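Long-range contact in glycine betaine, L-proline ABC transporter, glycine/betaine/L-proline-binding protein (ProX) (Borrelia burgdorferi, PDB 3TMG), which binds glycine betaine and probably hands it to an ABC transporter that imports such osmoprotectant amines: residues L91-E96 / S208-V213. Numbering follows the deposited sequence.
Sequences LGANYE and SVHTLV
The Asn94 side chain reaches Thr211 across an antiparallel strand pair, from the corner where the chain leaves strand 91-93. CB lies 3.5 Å from Thr211 OG1. A chi1 of 60° tucks CG in over the backbone, which turns the amide back over the partner strand, where OD1 lies 3.5 Å from Val209 O and beside Val209 CB. At the tip, ND2 donates to Thr211 OG1 at 2.9 Å; the N-H...O angle of 171° and an acceptor only 3° out of the amide plane mark a straight bond. The same ND2 also bonds to Val69 O, on the strand flanking 208-213, so two acceptors fix the rotation of this buried amide. The backbone evidence points to a classic beta bulge: two residues, Asn94 and Tyr95, stand against the single Val209, whose O accepts from Asn94 N at 2.8 Å and weakly from Tyr95 N, while Val209 N returns a bond to Tyr95 O. This bulge interrupts the long strand 88-105 in the substrate-binding protein, and the Val209 side chain is about 7 Å from bound trimethyl glycine. The His210 ring lays one face over the Gly92-Ala93 peptide, Gly92 C standing 3.4 Å above its plane, while ND1 bonds to Asp90. Leu91 CD1 packs 3.6 Å from Val213 CG1.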
loop_
_atom_site.group_PDB
_atom_site.type_symbol
_atom_site.label_atom_id
_atom_site.label_comp_id
_atom_site.label_asym_id
_atom_site.label_seq_id
_atom_site.Cartn_x
_atom_site.Cartn_y
_atom_site.Cartn_z
ATOM N N LEU A 91 -10.923 12.024 0.778
ATOM C CA LEU A 91 -10.767 12.956 1.912
ATOM C C LEU A 91 -9.399 13.643 1.963
ATOM O O LEU A 91 -9.206 14.574 2.748
ATOM C CB LEU A 91 -11.063 12.276 3.242
ATOM C CG LEU A 91 -12.434 11.621 3.372
ATOM C CD1 LEU A 91 -12.640 11.025 4.769
ATOM C CD2 LEU A 91 -13.553 12.593 3.014
ATOM N N GLY A 92 -8.473 13.207 1.104
ATOM C CA GLY A 92 -7.090 13.693 1.138
ATOM C C GLY A 92 -6.127 12.590 1.513
ATOM O O GLY A 92 -6.531 11.431 1.547
ATOM N N ALA A 93 -4.867 12.943 1.821
ATOM C CA ALA A 93 -3.801 11.949 2.014
ATOM C C ALA A 93 -3.783 11.542 3.466
ATOM O O ALA A 93 -3.917 12.404 4.343
ATOM C CB ALA A 93 -2.425 12.537 1.635
ATOM N N ASN A 94 -3.590 10.245 3.721
ATOM C CA ASN A 94 -3.246 9.801 5.092
ATOM C C ASN A 94 -1.738 9.561 5.267
ATOM O O ASN A 94 -1.262 9.321 6.389
ATOM C CB ASN A 94 -4.038 8.542 5.480
ATOM C CG ASN A 94 -3.770 7.365 4.563
ATOM O OD1 ASN A 94 -2.632 6.908 4.433
ATOM N ND2 ASN A 94 -4.831 6.846 3.955
ATOM N N TYR A 95 -1.011 9.576 4.143
ATOM C CA TYR A 95 0.421 9.334 4.129
ATOM C C TYR A 95 0.969 10.033 2.875
ATOM O O TYR A 95 0.396 9.875 1.777
ATOM C CB TYR A 95 0.769 7.795 4.074
ATOM C CG TYR A 95 2.287 7.578 3.891
ATOM C CD1 TYR A 95 2.865 7.556 2.602
ATOM C CD2 TYR A 95 3.144 7.467 5.025
ATOM C CE1 TYR A 95 4.247 7.426 2.426
ATOM C CE2 TYR A 95 4.533 7.334 4.853
ATOM C CZ TYR A 95 5.060 7.336 3.565
ATOM O OH TYR A 95 6.406 7.179 3.381
ATOM N N GLU A 96 2.072 10.774 3.007
ATOM C CA GLU A 96 2.701 11.427 1.842
ATOM C C GLU A 96 4.149 10.982 1.688
ATOM O O GLU A 96 4.859 10.852 2.681
ATOM C CB GLU A 96 2.632 12.974 1.931
ATOM C CG GLU A 96 1.171 13.456 1.963
ATOM C CD GLU A 96 1.000 14.960 1.893
ATOM O OE1 GLU A 96 1.947 15.663 1.521
ATOM O OE2 GLU A 96 -0.126 15.436 2.162
ATOM N N SER A 208 1.026 9.850 -2.874
ATOM C CA SER A 208 0.534 9.719 -1.501
ATOM C C SER A 208 -0.521 8.618 -1.420
ATOM O O SER A 208 -0.977 8.112 -2.473
ATOM C CB SER A 208 0.071 11.092 -0.999
ATOM O OG SER A 208 -1.118 11.387 -1.659
ATOM N N VAL A 209 -0.880 8.231 -0.213
ATOM C CA VAL A 209 -1.954 7.230 -0.040
ATOM C C VAL A 209 -3.121 8.029 0.500
ATOM O O VAL A 209 -2.940 8.806 1.462
ATOM C CB VAL A 209 -1.542 6.134 0.965
ATOM C CG1 VAL A 209 -2.567 4.984 1.020
ATOM C CG2 VAL A 209 -0.137 5.583 0.609
ATOM N N HIS A 210 -4.291 7.847 -0.106
ATOM C CA HIS A 210 -5.460 8.606 0.310
ATOM C C HIS A 210 -6.480 7.782 1.015
ATOM O O HIS A 210 -6.446 6.547 0.959
ATOM C CB HIS A 210 -6.118 9.318 -0.901
ATOM C CG HIS A 210 -5.373 10.563 -1.347
ATOM N ND1 HIS A 210 -6.016 11.701 -1.756
ATOM C CD2 HIS A 210 -4.030 10.804 -1.495
ATOM C CE1 HIS A 210 -5.116 12.628 -2.111
ATOM N NE2 HIS A 210 -3.892 12.106 -1.929
ATOM N N THR A 211 -7.367 8.484 1.721
ATOM C CA THR A 211 -8.455 7.862 2.448
ATOM C C THR A 211 -9.719 8.210 1.642
ATOM O O THR A 211 -9.982 9.383 1.354
ATOM C CB THR A 211 -8.576 8.460 3.874
ATOM O OG1 THR A 211 -7.413 8.088 4.642
ATOM C CG2 THR A 211 -9.835 7.894 4.583
ATOM N N LEU A 212 -10.454 7.187 1.227
ATOM C CA LEU A 212 -11.715 7.408 0.531
ATOM C C LEU A 212 -12.848 6.843 1.363
ATOM O O LEU A 212 -12.693 5.787 1.994
ATOM C CB LEU A 212 -11.725 6.739 -0.841
ATOM C CG LEU A 212 -10.436 6.805 -1.656
ATOM C CD1 LEU A 212 -10.526 5.901 -2.881
ATOM C CD2 LEU A 212 -10.050 8.228 -2.074
ATOM N N VAL A 213 -14.007 7.511 1.341
ATOM C CA VAL A 213 -15.172 7.019 2.087
ATOM C C VAL A 213 -16.382 7.002 1.146
ATOM O O VAL A 213 -16.402 7.661 0.114
ATOM C CB VAL A 213 -15.480 7.862 3.361
ATOM C CG1 VAL A 213 -14.335 7.821 4.353
ATOM C CG2 VAL A 213 -15.822 9.310 3.002
#